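Local coordinates for protein putative acyl-CoA thioester hydrolase YbhC (Escherichia coli K-12, PDB 3GRH) that is a putative acyl-CoA thioesterase of the outer membrane, a lipoprotein of the pectinesterase family that neither binds pectin nor shows pectinesterase activity, at residues Ile69-Pro75 and Ile130-Gly134; Pro224-Thr230 and Gln246-Thr252; Glu276-Ile281 and Arg296-Thr302. All coordinates share one frame; numbering follows the deposited sequence.

Contact 1: residues Ile69-Pro75 and Ile130-Gly134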
loop_
_atom_site.group_PDB
_atom_site.type_symbol
_atom_site.label_atom_id
_atom_site.label_comp_id
_atom_site.label_asym_id
_atom_site.label_seq_id
_atom_site.Cartn_x
_atom_site.Cartn_y
_atom_site.Cartn_z
ATOM N N ILE A 69 8.674 -13.499 -8.065
ATOM C CA ILE A 69 9.901 -12.865 -8.424
ATOM C C ILE A 69 11.014 -13.861 -8.514
ATOM O O ILE A 69 11.122 -14.704 -7.637
ATOM C CB ILE A 69 10.188 -11.727 -7.362
ATOM C CG1 ILE A 69 9.105 -10.666 -7.417
ATOM C CG2 ILE A 69 11.579 -11.110 -7.617
ATOM C CD1 ILE A 69 9.114 -9.635 -6.180
ATOM N N THR A 70 11.819 -13.802 -9.573
ATOM C CA THR A 70 12.890 -14.760 -9.819
ATOM C C THR A 70 14.166 -14.016 -9.970
ATOM O O THR A 70 14.212 -13.106 -10.771
ATOM C CB THR A 70 12.724 -15.465 -11.176
ATOM O OG1 THR A 70 11.428 -16.049 -11.262
ATOM C CG2 THR A 70 13.808 -16.542 -11.365
ATOM N N LEU A 71 15.168 -14.333 -9.186
ATOM C CA LEU A 71 16.391 -13.552 -9.310
ATOM C C LEU A 71 17.356 -14.193 -10.280
ATOM O O LEU A 71 17.434 -15.408 -10.368
ATOM C CB LEU A 71 17.026 -13.448 -7.950
ATOM C CG LEU A 71 16.167 -12.702 -6.916
ATOM C CD1 LEU A 71 17.097 -12.565 -5.688
ATOM C CD2 LEU A 71 15.529 -11.334 -7.367
ATOM N N PRO A 72 18.112 -13.360 -10.995
ATOM C CA PRO A 72 18.996 -13.787 -12.057
ATOM C C PRO A 72 20.260 -14.287 -11.446
ATOM O O PRO A 72 20.566 -13.966 -10.298
ATOM C CB PRO A 72 19.247 -12.455 -12.788
ATOM C CG PRO A 72 19.313 -11.474 -11.681
ATOM C CD PRO A 72 18.175 -11.902 -10.784
ATOM N N ALA A 73 21.060 -15.011 -12.218
ATOM C CA ALA A 73 22.321 -15.469 -11.694
ATOM C C ALA A 73 23.278 -14.313 -11.512
ATOM O O ALA A 73 24.097 -14.306 -10.581
ATOM C CB ALA A 73 22.883 -16.544 -12.602
ATOM N N GLN A 74 23.113 -13.284 -12.354
ATOM C CA GLN A 74 23.888 -12.061 -12.277
ATOM C C GLN A 74 23.006 -10.824 -12.379
ATOM O O GLN A 74 22.229 -10.690 -13.308
ATOM C CB GLN A 74 24.946 -11.993 -13.395
ATOM C CG GLN A 74 26.203 -12.779 -13.049
ATOM C CD GLN A 74 27.060 -12.039 -12.029
ATOM O OE1 GLN A 74 27.408 -10.860 -12.210
ATOM N NE2 GLN A 74 27.375 -12.713 -10.931
ATOM N N PRO A 75 23.109 -9.908 -11.421
ATOM C CA PRO A 75 22.304 -8.714 -11.673
ATOM C C PRO A 75 22.863 -7.767 -12.721
ATOM O O PRO A 75 24.018 -7.853 -13.100
ATOM C CB PRO A 75 22.300 -8.017 -10.327
ATOM C CG PRO A 75 23.550 -8.527 -9.648
ATOM C CD PRO A 75 23.804 -9.885 -10.129
ATOM N N ILE A 130 11.462 -2.942 -13.716
ATOM C CA ILE A 130 12.622 -2.892 -12.872
ATOM C C ILE A 130 12.402 -3.770 -11.652
ATOM O O ILE A 130 11.342 -3.667 -11.019
ATOM C CB ILE A 130 12.862 -1.478 -12.372
ATOM C CG1 ILE A 130 13.153 -0.567 -13.547
ATOM C CG2 ILE A 130 14.091 -1.453 -11.410
ATOM C CD1 ILE A 130 14.490 -0.785 -14.122
ATOM N N THR A 131 13.384 -4.633 -11.353
ATOM C CA THR A 131 13.399 -5.422 -10.083
ATOM C C THR A 131 14.484 -4.913 -9.202
ATOM O O THR A 131 15.614 -4.858 -9.594
ATOM C CB THR A 131 13.581 -6.893 -10.350
ATOM O OG1 THR A 131 12.498 -7.363 -11.182
ATOM C CG2 THR A 131 13.596 -7.685 -9.041
ATOM N N LEU A 132 14.150 -4.512 -7.986
ATOM C CA LEU A 132 15.134 -4.039 -7.007
ATOM C C LEU A 132 15.068 -4.968 -5.807
ATOM O O LEU A 132 13.984 -5.184 -5.268
ATOM C CB LEU A 132 14.788 -2.608 -6.593
ATOM C CG LEU A 132 15.694 -1.940 -5.614
ATOM C CD1 LEU A 132 17.032 -1.620 -6.244
ATOM C CD2 LEU A 132 15.020 -0.683 -5.093
ATOM N N TYR A 133 16.200 -5.523 -5.406
ATOM C CA TYR A 133 16.206 -6.495 -4.357
ATOM C C TYR A 133 17.403 -6.370 -3.481
ATOM O O TYR A 133 18.494 -6.035 -3.962
ATOM C CB TYR A 133 16.120 -7.880 -4.943
ATOM C CG TYR A 133 17.260 -8.371 -5.783
ATOM C CD1 TYR A 133 18.258 -9.190 -5.266
ATOM C CD2 TYR A 133 17.316 -8.052 -7.139
ATOM C CE1 TYR A 133 19.253 -9.626 -6.064
ATOM C CE2 TYR A 133 18.336 -8.459 -7.910
ATOM C CZ TYR A 133 19.268 -9.286 -7.392
ATOM O OH TYR A 133 20.308 -9.761 -8.145
ATOM N N GLY A 134 17.164 -6.618 -2.210
ATOM C CA GLY A 134 18.247 -6.659 -1.242
ATOM C C GLY A 134 18.936 -7.954 -1.214
ATOM O O GLY A 134 18.303 -9.010 -1.448
#
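Leu71 rides on the ring of Tyr133 where the loop Ile69-Pro75 passes over a side of the parallel beta-helix, the fold of the pectinesterase family. Strand 130-134 is one rung of that side, and the loop leads on into strand 77-79, at the end of the same stack of parallel strands. The chief interaction is a CH-pi contact: Leu71 CD2 sits 3.8 Å from the centroid of the Tyr133 ring, 14° off its normal, so the methyl is almost centred over one face. Its sister methyl meets the same ring, with Leu71 CD1 3.6 Å from Tyr133 CD1. Tyr133 CG stands between its backbone N and carbonyl carbon (chi1 65°), a setting that places the ring beneath the CD2 methyl.

A thinner apolar contact extends the seam, Ile69 CG2 facing Thr131 CG2 at 4.2 Å. The hydroxyl of Thr131 belongs to the helix wall instead, bonded to Gln204 and Arg107. No hydrogen bond crosses between loop and strand, so the loop is held here by van der Waals contact. Two prolines gather obliquely round the phenol end: Pro72 CD is 4.0 Å from Tyr133 OH, and Pro75 CB approaches Tyr133 OH to 3.4 Å.

Contact 2: residues Pro224-Thr230 and Gln246-Thr252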
loop_
_atom_site.group_PDB
_atom_site.type_symbol
_atom_site.label_atom_id
_atom_site.label_comp_id
_atom_site.label_asym_id
_atom_site.label_seq_id
_atom_site.Cartn_x
_atom_site.Cartn_y
_atom_site.Cartn_z
ATOM N N PRO A 224 1.399 13.557 7.082
ATOM C CA PRO A 224 1.532 12.508 6.055
ATOM C C PRO A 224 3.000 12.318 5.746
ATOM O O PRO A 224 3.721 13.256 5.440
ATOM C CB PRO A 224 0.775 13.081 4.870
ATOM C CG PRO A 224 0.031 14.226 5.419
ATOM C CD PRO A 224 0.734 14.758 6.555
ATOM N N ALA A 225 3.463 11.086 5.742
ATOM C CA ALA A 225 4.817 10.817 5.461
ATOM C C ALA A 225 4.938 9.411 4.840
ATOM O O ALA A 225 5.269 8.404 5.519
ATOM C CB ALA A 225 5.594 10.939 6.726
ATOM N N VAL A 226 4.760 9.399 3.532
ATOM C CA VAL A 226 4.719 8.148 2.810
ATOM C C VAL A 226 6.085 7.522 2.724
ATOM O O VAL A 226 7.079 8.195 2.420
ATOM C CB VAL A 226 4.123 8.389 1.378
ATOM C CG1 VAL A 226 4.136 7.080 0.589
ATOM C CG2 VAL A 226 2.733 9.000 1.448
ATOM N N ALA A 227 6.140 6.212 2.974
ATOM C CA ALA A 227 7.327 5.421 2.786
ATOM C C ALA A 227 7.401 4.986 1.330
ATOM O O ALA A 227 8.318 5.288 0.660
ATOM C CB ALA A 227 7.337 4.244 3.697
ATOM N N LEU A 228 6.396 4.247 0.866
ATOM C CA LEU A 228 6.376 3.668 -0.504
ATOM C C LEU A 228 5.101 4.146 -1.155
ATOM O O LEU A 228 4.046 3.881 -0.670
ATOM C CB LEU A 228 6.356 2.174 -0.427
ATOM C CG LEU A 228 6.287 1.477 -1.765
ATOM C CD1 LEU A 228 7.306 1.862 -2.805
ATOM C CD2 LEU A 228 6.410 -0.037 -1.436
ATOM N N ARG A 229 5.232 4.742 -2.335
ATOM C CA ARG A 229 4.122 5.045 -3.221
ATOM C C ARG A 229 4.292 4.290 -4.502
ATOM O O ARG A 229 5.388 4.301 -5.087
ATOM C CB ARG A 229 4.109 6.485 -3.522
ATOM C CG ARG A 229 3.129 6.888 -4.564
ATOM C CD ARG A 229 2.948 8.328 -4.779
ATOM N NE ARG A 229 2.168 8.622 -5.988
ATOM C CZ ARG A 229 2.060 9.845 -6.489
ATOM N NH1 ARG A 229 2.605 10.890 -5.871
ATOM N NH2 ARG A 229 1.443 10.002 -7.628
ATOM N N THR A 230 3.249 3.604 -4.938
ATOM C CA THR A 230 3.333 2.885 -6.203
ATOM C C THR A 230 2.118 3.227 -7.049
ATOM O O THR A 230 1.010 3.217 -6.569
ATOM C CB THR A 230 3.608 1.385 -6.051
ATOM O OG1 THR A 230 3.594 0.748 -7.335
ATOM C CG2 THR A 230 2.583 0.712 -5.201
ATOM N N GLN A 246 2.042 7.900 9.640
ATOM C CA GLN A 246 0.834 8.248 8.850
ATOM C C GLN A 246 1.065 8.091 7.374
ATOM O O GLN A 246 1.992 8.609 6.843
ATOM C CB GLN A 246 0.372 9.674 9.187
ATOM C CG GLN A 246 -0.922 10.055 8.640
ATOM C CD GLN A 246 -1.276 11.472 8.841
ATOM O OE1 GLN A 246 -0.988 12.017 9.884
ATOM N NE2 GLN A 246 -1.856 12.122 7.796
ATOM N N ASN A 247 0.204 7.315 6.727
ATOM C CA ASN A 247 0.199 7.073 5.283
ATOM C C ASN A 247 1.465 6.331 4.828
ATOM O O ASN A 247 1.981 6.608 3.724
ATOM C CB ASN A 247 0.083 8.375 4.497
ATOM C CG ASN A 247 -1.208 9.113 4.718
ATOM O OD1 ASN A 247 -1.182 10.266 5.206
ATOM N ND2 ASN A 247 -2.337 8.496 4.372
ATOM N N THR A 248 1.882 5.274 5.533
ATOM C CA THR A 248 3.020 4.505 5.179
ATOM C C THR A 248 3.117 3.982 3.738
ATOM O O THR A 248 4.140 4.181 3.097
ATOM C CB THR A 248 3.075 3.334 6.146
ATOM O OG1 THR A 248 3.157 3.839 7.488
ATOM C CG2 THR A 248 4.262 2.499 5.858
ATOM N N PHE A 249 2.052 3.360 3.266
ATOM C CA PHE A 249 1.996 2.768 1.942
ATOM C C PHE A 249 0.839 3.440 1.201
ATOM O O PHE A 249 -0.270 3.424 1.696
ATOM C CB PHE A 249 1.812 1.277 2.109
ATOM C CG PHE A 249 1.768 0.519 0.793
ATOM C CD1 PHE A 249 2.643 0.809 -0.270
ATOM C CD2 PHE A 249 0.905 -0.512 0.629
ATOM C CE1 PHE A 249 2.614 0.053 -1.434
ATOM C CE2 PHE A 249 0.866 -1.240 -0.559
ATOM C CZ PHE A 249 1.704 -0.971 -1.550
ATOM N N PHE A 250 1.113 4.019 0.013
ATOM C CA PHE A 250 0.119 4.769 -0.733
ATOM C C PHE A 250 0.094 4.216 -2.142
ATOM O O PHE A 250 1.129 4.142 -2.793
ATOM C CB PHE A 250 0.492 6.238 -0.774
ATOM C CG PHE A 250 -0.699 7.146 -0.825
ATOM C CD1 PHE A 250 -1.039 7.887 0.269
ATOM C CD2 PHE A 250 -1.578 7.114 -1.880
ATOM C CE1 PHE A 250 -2.187 8.690 0.277
ATOM C CE2 PHE A 250 -2.725 7.899 -1.909
ATOM C CZ PHE A 250 -3.029 8.696 -0.843
ATOM N N VAL A 251 -1.060 3.756 -2.598
ATOM C CA VAL A 251 -1.161 3.416 -3.985
ATOM C C VAL A 251 -2.000 4.445 -4.694
ATOM O O VAL A 251 -2.904 5.015 -4.129
ATOM C CB VAL A 251 -1.760 2.100 -4.194
ATOM C CG1 VAL A 251 -0.760 1.020 -3.636
ATOM C CG2 VAL A 251 -3.042 1.916 -3.448
ATOM N N THR A 252 -1.638 4.772 -5.915
ATOM C CA THR A 252 -2.452 5.649 -6.678
ATOM C C THR A 252 -2.535 5.158 -8.104
ATOM O O THR A 252 -1.898 4.167 -8.488
ATOM C CB THR A 252 -1.956 7.124 -6.738
ATOM O OG1 THR A 252 -1.141 7.300 -7.906
ATOM C CG2 THR A 252 -1.207 7.661 -5.488
HETATM O O HOH W 1 4.774 7.831 7.883
#
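With CG opposite the backbone N in both (chi1 178° and -179°), Leu228 and Phe249, a bridged pair on one face of the sheet, lie side by side and point the same way, Leu228 CD2 3.8 Å from Phe249 CE1. They sit on successive coils of the parallel beta-helix, joined here by strands 228-230 and 249-251. Thr230 adds its methyl to the same face, CG2 touching Phe249 CE1 obliquely and packing beside Val251 CG1. Ile237 and Val235 of strand 235-238 meet this cluster, which fills the inside of the coil. On the other face Arg229 runs out extended past the methyl of Thr252 to Asp231 and Asn258.

The backbone ladder is parallel, with Leu228 O taking Phe250 N at 3.0 Å in a nearly straight bond. Ahead of the strands the pattern changes: Thr248 O accepts two backbone N-H groups, from Ala227 N at 2.9 Å and from Leu228 N at 3.2 Å. Ala225 N reaches Gln246 O at 3.1 Å, and a water bridges that carbonyl to Ala225 O.

In pectin methylesterases a Gln-Asp-Thr sequence normally occupies this turn, its aspartate serving as the general acid. Here it reads Gln246-Asn247-Thr248, which is consistent with the lack of pectinesterase activity. The Gln246 amide is tied down by Asn222 and the backbone of His223, while Asn247 ND2 bonds Ser283. Gln246 NE2 also donates to Asn247 OD1 at 3.3 Å, and that oxygen rests 3.4 Å from Pro224 CB.

Contact 3: residues Glu276-Ile281 and Arg296-Thr302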
loop_
_atom_site.group_PDB
_atom_site.type_symbol
_atom_site.label_atom_id
_atom_site.label_comp_id
_atom_site.label_asym_id
_atom_site.label_seq_id
_atom_site.Cartn_x
_atom_site.Cartn_y
_atom_site.Cartn_z
ATOM N N GLU A 276 4.057 -1.181 8.859
ATOM C CA GLU A 276 3.881 -0.576 10.210
ATOM C C GLU A 276 3.461 0.876 10.026
ATOM O O GLU A 276 3.934 1.570 9.137
ATOM C CB GLU A 276 5.228 -0.614 10.912
ATOM C CG GLU A 276 5.276 -0.092 12.308
ATOM C CD GLU A 276 6.607 -0.381 12.953
ATOM O OE1 GLU A 276 6.942 -1.586 13.210
ATOM O OE2 GLU A 276 7.325 0.616 13.273
ATOM N N GLY A 277 2.555 1.325 10.868
ATOM C CA GLY A 277 2.194 2.717 10.924
ATOM C C GLY A 277 1.170 2.959 11.991
ATOM O O GLY A 277 0.987 2.147 12.888
ATOM N N ASP A 278 0.515 4.110 11.890
ATOM C CA ASP A 278 -0.600 4.402 12.789
ATOM C C ASP A 278 -1.896 4.811 12.089
ATOM O O ASP A 278 -2.874 4.075 12.108
ATOM C CB ASP A 278 -0.197 5.384 13.926
ATOM C CG ASP A 278 0.578 6.608 13.469
ATOM O OD1 ASP A 278 0.289 7.228 12.413
ATOM O OD2 ASP A 278 1.447 7.043 14.285
ATOM N N VAL A 279 -1.896 5.965 11.458
ATOM C CA VAL A 279 -3.080 6.550 10.810
ATOM C C VAL A 279 -2.998 6.335 9.309
ATOM O O VAL A 279 -2.095 6.759 8.627
ATOM C CB VAL A 279 -3.125 8.032 11.117
ATOM C CG1 VAL A 279 -4.222 8.762 10.315
ATOM C CG2 VAL A 279 -3.337 8.215 12.618
ATOM N N ASP A 280 -3.981 5.627 8.782
ATOM C CA ASP A 280 -4.109 5.344 7.359
ATOM C C ASP A 280 -2.860 4.702 6.826
ATOM O O ASP A 280 -2.257 5.217 5.867
ATOM C CB ASP A 280 -4.516 6.631 6.635
ATOM C CG ASP A 280 -5.824 7.230 7.136
ATOM O OD1 ASP A 280 -6.667 6.558 7.753
ATOM O OD2 ASP A 280 -6.066 8.470 6.863
ATOM N N ILE A 281 -2.526 3.541 7.376
ATOM C CA ILE A 281 -1.284 2.893 7.096
ATOM C C ILE A 281 -1.216 2.508 5.618
ATOM O O ILE A 281 -0.172 2.593 5.017
ATOM C CB ILE A 281 -1.116 1.712 8.002
ATOM C CG1 ILE A 281 -1.230 2.101 9.490
ATOM C CG2 ILE A 281 0.196 0.989 7.712
ATOM C CD1 ILE A 281 -1.210 0.864 10.350
ATOM N N ARG A 296 1.111 -3.873 11.505
ATOM C CA ARG A 296 1.339 -3.502 12.925
ATOM C C ARG A 296 1.009 -2.050 13.113
ATOM O O ARG A 296 1.550 -1.151 12.414
ATOM C CB ARG A 296 2.780 -3.749 13.343
ATOM C CG ARG A 296 3.139 -3.241 14.741
ATOM C CD ARG A 296 2.896 -4.305 15.783
ATOM N NE ARG A 296 3.685 -5.515 15.478
ATOM C CZ ARG A 296 3.775 -6.605 16.237
ATOM N NH1 ARG A 296 3.160 -6.700 17.427
ATOM N NH2 ARG A 296 4.512 -7.616 15.803
ATOM N N VAL A 297 0.098 -1.812 14.063
ATOM C CA VAL A 297 -0.192 -0.461 14.513
ATOM C C VAL A 297 0.691 -0.097 15.669
ATOM O O VAL A 297 0.708 -0.855 16.661
ATOM C CB VAL A 297 -1.666 -0.329 14.939
ATOM C CG1 VAL A 297 -1.885 1.075 15.615
ATOM C CG2 VAL A 297 -2.542 -0.471 13.771
ATOM N N VAL A 298 1.381 1.045 15.579
ATOM C CA VAL A 298 2.268 1.533 16.653
ATOM C C VAL A 298 1.600 2.699 17.334
ATOM O O VAL A 298 0.815 3.411 16.706
ATOM C CB VAL A 298 3.671 1.874 16.168
ATOM C CG1 VAL A 298 4.345 0.621 15.613
ATOM C CG2 VAL A 298 3.645 2.953 15.072
ATOM N N ASN A 299 1.882 2.903 18.618
ATOM C CA ASN A 299 1.266 4.024 19.323
ATOM C C ASN A 299 2.303 4.979 19.939
ATOM O O ASN A 299 1.985 5.722 20.873
ATOM C CB ASN A 299 0.276 3.547 20.388
ATOM C CG ASN A 299 0.943 2.884 21.533
ATOM O OD1 ASN A 299 2.104 2.455 21.443
ATOM N ND2 ASN A 299 0.199 2.719 22.630
ATOM N N SER A 300 3.485 5.044 19.323
ATOM C CA SER A 300 4.567 5.905 19.801
ATOM C C SER A 300 4.378 7.379 19.398
ATOM O O SER A 300 4.895 8.322 20.085
ATOM C CB SER A 300 5.911 5.391 19.308
ATOM O OG SER A 300 5.817 4.934 17.989
ATOM N N ARG A 301 3.666 7.620 18.307
ATOM C CA ARG A 301 3.460 8.991 17.857
ATOM C C ARG A 301 2.084 9.488 18.303
ATOM O O ARG A 301 1.922 10.633 18.742
ATOM C CB ARG A 301 3.588 9.112 16.328
ATOM C CG ARG A 301 3.487 10.507 15.819
ATOM C CD ARG A 301 3.384 10.493 14.341
ATOM N NE ARG A 301 2.130 9.904 13.839
ATOM C CZ ARG A 301 1.086 10.604 13.417
ATOM N NH1 ARG A 301 1.101 11.940 13.498
ATOM N NH2 ARG A 301 0.019 9.995 12.927
ATOM N N THR A 302 1.090 8.616 18.187
ATOM C CA THR A 302 -0.285 8.941 18.584
ATOM C C THR A 302 -0.888 7.789 19.334
ATOM O O THR A 302 -0.664 6.610 19.003
ATOM C CB THR A 302 -1.187 9.408 17.408
ATOM O OG1 THR A 302 -2.530 9.648 17.882
ATOM C CG2 THR A 302 -1.248 8.431 16.306
HETATM O O HOH W 2 1.875 6.094 16.636
#
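Asp278 OD1 is gripped twice, by Arg301 NH2 at 2.8 Å and by the backbone N of Val279 at 2.7 Å, in a turn of the parallel beta-helix just before the predicted nucleophile Asp280. With CG lodged between N and carbonyl carbon (chi1 47°), Asp278 turns OD1 back to Val279 N. Arg301 takes the carboxylate side-on, NH2 to one oxygen and NE to the other, with Asp278 OD2 receiving NE at 3.0 Å through its syn lone pair. The grip is twisted: the carboxylate and guanidinium planes are 48° apart, and NH2 meets OD1 from above the carboxylate plane, whereas Val279 N uses the anti lone pair. A water held by Val298 O and Arg301 N, across the bend of segment 296-302, donates to Asp278 OD2. Arg301 NH1 bonds the carbonyls of Asp219 and Gly221. With an alanine in place of Asp278, the buried guanidinium of Arg301 would probably lose its countercharge and be freer to turn, and the water would lose one acceptor.

Upstream the two segments pair as parallel strands. Gly277 N donates to Arg296 O at 3.1 Å, and Val298 N to Gly277 O at 2.9 Å. Beside this ladder Val298 CG1 crosses the stem of Glu276, 3.5 Å from its CG, while that carboxylate goes to Arg245 and Tyr274. After the turn Ile281 CD1 comes to 3.9 Å from Val297 CG2.

Contacts 2 and 3 are neighbours, their centres 13 Å apart, and they meet round the predicted active site. Thr248 OG1 probably hydrogen-bonds Glu276 O at 2.9 Å, and Phe249 N probably does the same to Ile281 O at 2.9 Å, so the turn of contact 3 is fastened onto that of contact 2. Asp280, in segment 276-281 of contact 3, forms a salt bridge with Arg340, a substrate-binding residue by similarity; the side chain of Asn247 is about 4 Å from that of Asp280, and the side chain of Val279 about 4 Å from that of Arg340. Contact 1 stands apart, its centre about 24 Å from that of contact 2 and 31 Å from that of contact 3, where a loop lies on the helix side.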